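Local coordinates for protein lipase (Penicillium expansum, PDB 3G7N) that hydrolyses triacylglycerols and other acylglycerol lipids, tributyrin among them, as a secreted alkaline lipase and so releases free fatty acids, at residues A[17-22]-A[245-250]; A[9-14]-A[155-160]; A[82-87]-A[105-110]. One frame throughout, in Å; residues are numbered along the deposited sequence.

Contact 1: A[17-22]-A[245-250]; sequences LSSAAY and FGVVML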
# COMPACT_ATOMS: atom_id res chain seq x y z
N LEU A 17 2.27 6.64 9.01
CA LEU A 17 2.01 7.44 7.82
C LEU A 17 0.62 7.16 7.26
O LEU A 17 -0.09 8.08 6.83
CB LEU A 17 3.06 7.15 6.74
CG LEU A 17 4.49 7.58 7.08
CD1 LEU A 17 5.43 7.14 5.98
CD2 LEU A 17 4.60 9.08 7.29
N SER A 18 0.25 5.89 7.25
CA SER A 18 -1.08 5.52 6.77
C SER A 18 -2.18 6.14 7.64
O SER A 18 -3.19 6.60 7.13
CB SER A 18 -1.23 4.01 6.76
OG SER A 18 -0.36 3.37 5.83
N SER A 19 -1.96 6.14 8.96
CA SER A 19 -2.90 6.79 9.90
C SER A 19 -3.00 8.30 9.65
O SER A 19 -4.10 8.88 9.59
CB SER A 19 -2.45 6.52 11.34
OG SER A 19 -3.35 7.07 12.30
N ALA A 20 -1.85 8.92 9.37
CA ALA A 20 -1.80 10.36 9.05
C ALA A 20 -2.66 10.68 7.83
O ALA A 20 -3.23 11.77 7.74
CB ALA A 20 -0.35 10.82 8.83
N ALA A 21 -2.67 9.78 6.85
CA ALA A 21 -3.48 10.00 5.67
C ALA A 21 -4.98 10.04 6.02
O ALA A 21 -5.72 10.84 5.45
CB ALA A 21 -3.21 8.94 4.64
N TYR A 22 -5.40 9.19 6.95
CA TYR A 22 -6.79 9.25 7.44
C TYR A 22 -7.05 10.53 8.23
O TYR A 22 -8.09 11.16 8.08
CB TYR A 22 -7.10 8.04 8.32
CG TYR A 22 -7.25 6.73 7.59
CD1 TYR A 22 -8.39 6.46 6.82
CD2 TYR A 22 -6.30 5.72 7.74
CE1 TYR A 22 -8.55 5.23 6.20
CE2 TYR A 22 -6.48 4.48 7.16
CZ TYR A 22 -7.62 4.24 6.41
OH TYR A 22 -7.79 3.00 5.85
N PHE A 245 0.62 -3.07 12.86
CA PHE A 245 1.92 -2.89 13.53
C PHE A 245 1.85 -1.92 14.69
O PHE A 245 2.72 -1.07 14.86
CB PHE A 245 3.02 -2.56 12.52
CG PHE A 245 3.22 -3.63 11.51
CD1 PHE A 245 3.97 -4.76 11.81
CD2 PHE A 245 2.40 -3.65 10.39
CE1 PHE A 245 3.93 -5.89 10.97
CE2 PHE A 245 2.36 -4.74 9.56
CZ PHE A 245 3.07 -5.88 9.88
N GLY A 246 0.83 -2.10 15.52
CA GLY A 246 0.76 -1.38 16.78
C GLY A 246 0.07 -0.03 16.69
O GLY A 246 -0.06 0.67 17.69
N VAL A 247 -0.41 0.33 15.50
CA VAL A 247 -1.06 1.63 15.28
C VAL A 247 -2.52 1.43 14.93
O VAL A 247 -2.84 0.79 13.91
CB VAL A 247 -0.38 2.39 14.13
CG1 VAL A 247 -1.08 3.72 13.90
CG2 VAL A 247 1.13 2.56 14.40
N VAL A 248 -3.42 2.00 15.71
CA VAL A 248 -4.83 2.03 15.36
C VAL A 248 -5.08 3.25 14.49
O VAL A 248 -4.68 4.37 14.83
CB VAL A 248 -5.72 2.11 16.63
CG1 VAL A 248 -7.18 2.34 16.29
CG2 VAL A 248 -5.52 0.86 17.51
N MET A 249 -5.58 3.03 13.28
CA MET A 249 -5.76 4.12 12.34
C MET A 249 -6.55 5.26 12.96
O MET A 249 -7.55 5.02 13.65
CB MET A 249 -6.44 3.62 11.06
CG MET A 249 -5.60 2.63 10.26
SD MET A 249 -4.00 3.29 9.72
CE MET A 249 -2.86 2.11 10.41
N LEU A 250 -6.12 6.48 12.65
CA LEU A 250 -6.66 7.73 13.17
C LEU A 250 -6.15 8.14 14.55
O LEU A 250 -6.37 9.29 14.95
CB LEU A 250 -8.18 7.78 13.12
CG LEU A 250 -8.78 8.03 11.75
CD1 LEU A 250 -10.29 7.75 11.79
CD2 LEU A 250 -8.51 9.45 11.30
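Ser18, Ser19 and Tyr22, on one side of helix 8-23, receive the loop that follows the small hairpin of strands 243-244 and 247-248, close to the catalytic triad of this alpha/beta-hydrolase fold. Ser18 brings its CB to 4.1 Å from Met249 SD, while its OG turns back along the helix to bond Ala14 O. The thioether then slides over the helix backbone, Met249 SD lying 3.6 Å from Ser19 N.

Ser19 carries the polar grip. With OG trans to its own N (chi1 -177°), the hydroxyl leaves the helix and accepts Leu250 N at 2.9 Å; the angle at the hydrogen is a bent 130°, and Ala252 N adds a weak bond to the same oxygen. A backbone N-H of the incoming loop thus finds its acceptor in a buried side chain. Beside this bond, Ser19 CB packs on Val247 CG1 at 4.0 Å.

One helical turn on, Tyr22 meets two residues of the loop. Met249, doubled back by its bent side chain, places SD at the ring edge, 4.9 Å from the centroid of Tyr22 and 75° off the ring normal, a Met-aromatic contact. The phenol OH is bonded to His131 ND1, and the Tyr22 side chain comes within about 4 Å of that of the nucleophile Ser132, so the ring that meets Met249 also borders the active site. Leu250, itself exposed, lays a methyl against the root of this side chain, Leu250 CD2 standing 3.6 Å from Tyr22 CB.

Contact 2: A[9-14]-A[155-160]; sequences PDLHRA and VSNALN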
# COMPACT_ATOMS: atom_id res chain seq x y z
N PRO A 9 10.22 -1.88 12.83
CA PRO A 9 10.27 -0.42 12.85
C PRO A 9 9.81 0.25 11.54
O PRO A 9 9.07 1.23 11.60
CB PRO A 9 11.75 -0.12 13.13
CG PRO A 9 12.19 -1.30 13.96
CD PRO A 9 11.46 -2.48 13.35
N ASP A 10 10.17 -0.33 10.40
CA ASP A 10 9.75 0.30 9.15
C ASP A 10 8.24 0.13 8.93
O ASP A 10 7.59 0.99 8.36
CB ASP A 10 10.54 -0.22 7.94
CG ASP A 10 11.96 0.31 7.90
OD1 ASP A 10 12.26 1.26 8.66
OD2 ASP A 10 12.74 -0.17 7.05
N LEU A 11 7.69 -1.00 9.36
CA LEU A 11 6.27 -1.24 9.15
C LEU A 11 5.44 -0.41 10.12
O LEU A 11 4.34 0.06 9.78
CB LEU A 11 5.96 -2.73 9.27
CG LEU A 11 6.50 -3.57 8.11
CD1 LEU A 11 6.57 -5.04 8.49
CD2 LEU A 11 5.69 -3.34 6.84
N HIS A 12 5.96 -0.21 11.33
CA HIS A 12 5.35 0.68 12.30
C HIS A 12 5.29 2.12 11.77
O HIS A 12 4.27 2.78 11.86
CB HIS A 12 6.12 0.60 13.64
CG HIS A 12 5.56 1.46 14.72
ND1 HIS A 12 4.38 1.17 15.37
CD2 HIS A 12 6.07 2.54 15.36
CE1 HIS A 12 4.18 2.04 16.34
NE2 HIS A 12 5.16 2.92 16.31
N ARG A 13 6.39 2.58 11.17
CA ARG A 13 6.40 3.88 10.50
C ARG A 13 5.37 3.93 9.37
O ARG A 13 4.65 4.91 9.25
CB ARG A 13 7.80 4.23 9.98
CG ARG A 13 7.81 5.50 9.13
CD ARG A 13 9.23 5.89 8.69
NE ARG A 13 9.24 6.99 7.74
CZ ARG A 13 9.15 6.84 6.42
NH1 ARG A 13 9.00 5.64 5.87
NH2 ARG A 13 9.19 7.92 5.64
N ALA A 14 5.31 2.88 8.57
CA ALA A 14 4.35 2.83 7.48
C ALA A 14 2.92 2.98 8.02
O ALA A 14 2.08 3.63 7.41
CB ALA A 14 4.50 1.54 6.71
N VAL A 155 10.60 1.10 -2.37
CA VAL A 155 9.97 0.19 -1.40
C VAL A 155 8.54 0.64 -1.16
O VAL A 155 8.28 1.84 -0.95
CB VAL A 155 10.73 0.20 -0.07
CG1 VAL A 155 10.07 -0.78 0.93
CG2 VAL A 155 12.21 -0.16 -0.29
N SER A 156 7.63 -0.30 -1.26
CA SER A 156 6.22 -0.00 -1.06
C SER A 156 5.68 -0.87 0.07
O SER A 156 5.97 -2.09 0.12
CB SER A 156 5.43 -0.27 -2.34
OG SER A 156 5.92 0.54 -3.42
N ASN A 157 4.87 -0.28 0.94
CA ASN A 157 4.28 -0.99 2.09
C ASN A 157 2.77 -0.88 2.06
O ASN A 157 2.23 0.18 2.36
CB ASN A 157 4.82 -0.41 3.39
CG ASN A 157 6.31 -0.63 3.56
OD1 ASN A 157 6.77 -1.77 3.58
ND2 ASN A 157 7.07 0.46 3.68
N ALA A 158 2.12 -1.95 1.59
CA ALA A 158 0.66 -2.02 1.60
C ALA A 158 0.21 -2.69 2.89
O ALA A 158 0.62 -3.82 3.17
CB ALA A 158 0.16 -2.83 0.40
N LEU A 159 -0.59 -1.99 3.69
CA LEU A 159 -1.02 -2.52 4.98
C LEU A 159 -2.46 -3.02 4.90
O LEU A 159 -3.36 -2.33 4.39
CB LEU A 159 -0.90 -1.46 6.07
CG LEU A 159 0.50 -0.83 6.17
CD1 LEU A 159 0.50 0.24 7.26
CD2 LEU A 159 1.59 -1.87 6.43
N ASN A 160 -2.68 -4.23 5.40
CA ASN A 160 -4.03 -4.76 5.58
C ASN A 160 -4.82 -4.76 4.26
O ASN A 160 -6.01 -4.43 4.24
CB ASN A 160 -4.82 -4.01 6.68
CG ASN A 160 -4.12 -4.05 8.04
OD1 ASN A 160 -2.88 -4.07 8.12
ND2 ASN A 160 -4.88 -4.01 9.12
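Asn157 extends its side chain from strand 154-159 toward helix 8-23 and meets it with both the stem and the amide. Its CG lies opposite the carbonyl carbon (chi1 -65°), which sets the amide between Ala14 and Leu11. Asn157 CB faces Ala14 CB at 3.9 Å, and ND2 passes the same methyl at 4.1 Å, so the small alanine lets the helix settle close over the amide. The other end of the group, Asn157 OD1, has Leu11 CD2 at 3.8 Å, the leucine and asparagine side chains crossing nearly at right angles. That oxygen is buried but bonded to Asn181 ND2 on the adjacent strand 179-185, which should restrain rotation of the amide.

The axes of segments 9-14 and 155-159 pass 9.4 Å apart at 66°, one helix lying across a face of the central sheet of the alpha/beta-hydrolase fold; Ser156, the residue before Asn157, turns to the other side of the sheet and bonds His142 of helix 133-148.

Two residues beyond Asn157, Leu159 points back to helix 8-23. A chi1 of -54° and an extended chain beyond it drive Leu159 CD1 against the helix backbone, 3.7 Å from Ala14 C. The second methyl, Leu159 CD2, looks toward Leu11 CD2 over a looser 4.4 Å.

Contact 3: A[82-87]-A[105-110]; sequences PELSGV and AVHDTI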
# COMPACT_ATOMS: atom_id res chain seq x y z
N PRO A 82 -6.00 -3.06 -17.53
CA PRO A 82 -5.62 -1.74 -17.04
C PRO A 82 -4.84 -0.96 -18.09
O PRO A 82 -4.17 -1.56 -18.94
CB PRO A 82 -4.71 -2.07 -15.86
CG PRO A 82 -4.13 -3.38 -16.18
CD PRO A 82 -5.18 -4.14 -16.95
N GLU A 83 -4.84 0.35 -17.94
CA GLU A 83 -4.08 1.25 -18.80
C GLU A 83 -3.63 2.44 -17.96
O GLU A 83 -4.47 3.15 -17.40
CB GLU A 83 -4.96 1.71 -19.97
CG GLU A 83 -4.31 2.73 -20.89
CD GLU A 83 -4.91 2.74 -22.28
OE1 GLU A 83 -6.10 2.38 -22.43
OE2 GLU A 83 -4.18 3.11 -23.23
N LEU A 84 -2.33 2.66 -17.91
CA LEU A 84 -1.76 3.78 -17.14
C LEU A 84 -0.57 4.36 -17.91
O LEU A 84 0.32 3.61 -18.35
CB LEU A 84 -1.29 3.28 -15.76
CG LEU A 84 -2.36 2.73 -14.82
CD1 LEU A 84 -1.71 2.07 -13.60
CD2 LEU A 84 -3.35 3.80 -14.39
N SER A 85 -0.40 5.67 -17.85
CA SER A 85 0.72 6.28 -18.54
C SER A 85 2.05 5.79 -17.98
O SER A 85 2.24 5.69 -16.76
CB SER A 85 0.63 7.80 -18.50
OG SER A 85 0.79 8.30 -17.18
N GLY A 86 2.98 5.47 -18.88
CA GLY A 86 4.32 5.08 -18.52
C GLY A 86 4.42 3.64 -18.10
O GLY A 86 5.50 3.16 -17.77
N VAL A 87 3.28 2.94 -18.09
CA VAL A 87 3.26 1.52 -17.72
C VAL A 87 2.93 0.67 -18.94
O VAL A 87 1.98 0.97 -19.67
CB VAL A 87 2.20 1.23 -16.62
CG1 VAL A 87 2.23 -0.24 -16.24
CG2 VAL A 87 2.44 2.13 -15.41
N ALA A 105 -7.51 7.67 -11.72
CA ALA A 105 -7.96 9.05 -11.53
C ALA A 105 -6.84 9.96 -11.04
O ALA A 105 -6.84 11.15 -11.35
CB ALA A 105 -9.15 9.11 -10.59
N VAL A 106 -5.93 9.42 -10.22
CA VAL A 106 -4.89 10.22 -9.57
C VAL A 106 -3.50 9.95 -10.11
O VAL A 106 -2.56 10.68 -9.78
CB VAL A 106 -4.89 10.03 -8.03
CG1 VAL A 106 -6.21 10.52 -7.42
CG2 VAL A 106 -4.62 8.57 -7.65
N HIS A 107 -3.38 8.94 -10.97
CA HIS A 107 -2.09 8.47 -11.45
C HIS A 107 -1.23 9.60 -12.02
O HIS A 107 -0.07 9.74 -11.67
CB HIS A 107 -2.30 7.38 -12.51
CG HIS A 107 -1.04 6.84 -13.10
ND1 HIS A 107 -0.56 7.20 -14.34
CD2 HIS A 107 -0.24 5.84 -12.66
CE1 HIS A 107 0.53 6.50 -14.60
NE2 HIS A 107 0.73 5.64 -13.61
N ASP A 108 -1.76 10.32 -13.00
CA ASP A 108 -0.94 11.31 -13.70
C ASP A 108 -0.52 12.46 -12.77
O ASP A 108 0.62 12.92 -12.85
CB ASP A 108 -1.66 11.88 -14.93
CG ASP A 108 -1.73 10.89 -16.08
OD1 ASP A 108 -0.79 10.10 -16.25
OD2 ASP A 108 -2.52 11.17 -17.01
N THR A 109 -1.42 12.86 -11.88
CA THR A 109 -1.08 13.87 -10.88
C THR A 109 0.06 13.42 -9.99
O THR A 109 1.00 14.17 -9.74
CB THR A 109 -2.31 14.22 -10.04
OG1 THR A 109 -3.36 14.68 -10.90
CG2 THR A 109 -1.99 15.32 -9.05
N ILE A 110 0.01 12.17 -9.52
CA ILE A 110 1.05 11.65 -8.65
C ILE A 110 2.37 11.51 -9.41
O ILE A 110 3.41 11.96 -8.91
CB ILE A 110 0.61 10.30 -8.05
CG1 ILE A 110 -0.53 10.54 -7.05
CG2 ILE A 110 1.77 9.62 -7.38
CD1 ILE A 110 -1.21 9.28 -6.54
O HOH W 1 -2.72 7.49 -17.22
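Leu84 covers one face of the His107 ring: its CB stands 3.9 Å from the ring centroid and 18° off the normal, a CH-pi contact displaced toward the rim, and Leu84 CD2 continues over the same ring at 4.0 Å from His107 CG. Next to it, Ser85 donates its OG proton to Asp108 OD1 in a short 2.6 Å bond, approaching roughly in line with the CG-OD1 bond of the carboxylate.

That oxygen gathers further donors. His107 ND1 reaches Asp108 OD1 weakly at 3.5 Å, and a water that accepts Ser85 N at 3.0 Å gives Asp108 OD1 a bond of its own, a water-mediated link between loop and helix that is weak on its carboxylate side. The imidazole gets to the loop because CG lies trans to the backbone N (chi1 179°), which swings the ring out from the helix. Trading His107 for an alanine would probably open a gap beneath Leu84 and deprive Asp108 OD1 of its weak ND1 partner.

Behind this first shell, the loop is shaped by a type II beta turn from Leu84 to Val87, closed by Val87 N on Leu84 O at 3.0 Å, with Gly86 in the positive-phi position. Ser85 O is held by Asn148 ND2, and the ring of Trp103, one turn earlier on the helix, meets that of His107 at a steep tilt. The loop, which joins strands 79-80 and 95-96, rests on two helices: on 97-120 through His107 and Asp108, and on 133-148 through Leu84 on Ile140 and Val87 on Gln147, while Val106 and Ile110 turn to Ile38 of strand 32-40.

From the N terminus, helix 8-23 supplies the first segments of both contact 2 and contact 1. Contact 2 closes a loop from residues 9-14 to the central strand 154-159; contact 1, starting at 17-22, closes a longer one to 245-250 near the C terminus, so the two cross. They also touch: Phe245 O, at the start of the last segment, probably accepts a hydrogen bond from His12 ND1. Contact 3, 82-87 with 105-110, closes a short loop nested inside both. It lies beyond the chain's centre from contact 1, their centres about 26 Å apart, and ties a surface loop to helix 97-120, whereas the other two fasten the N-terminal helix to sheet and C-terminal hairpin.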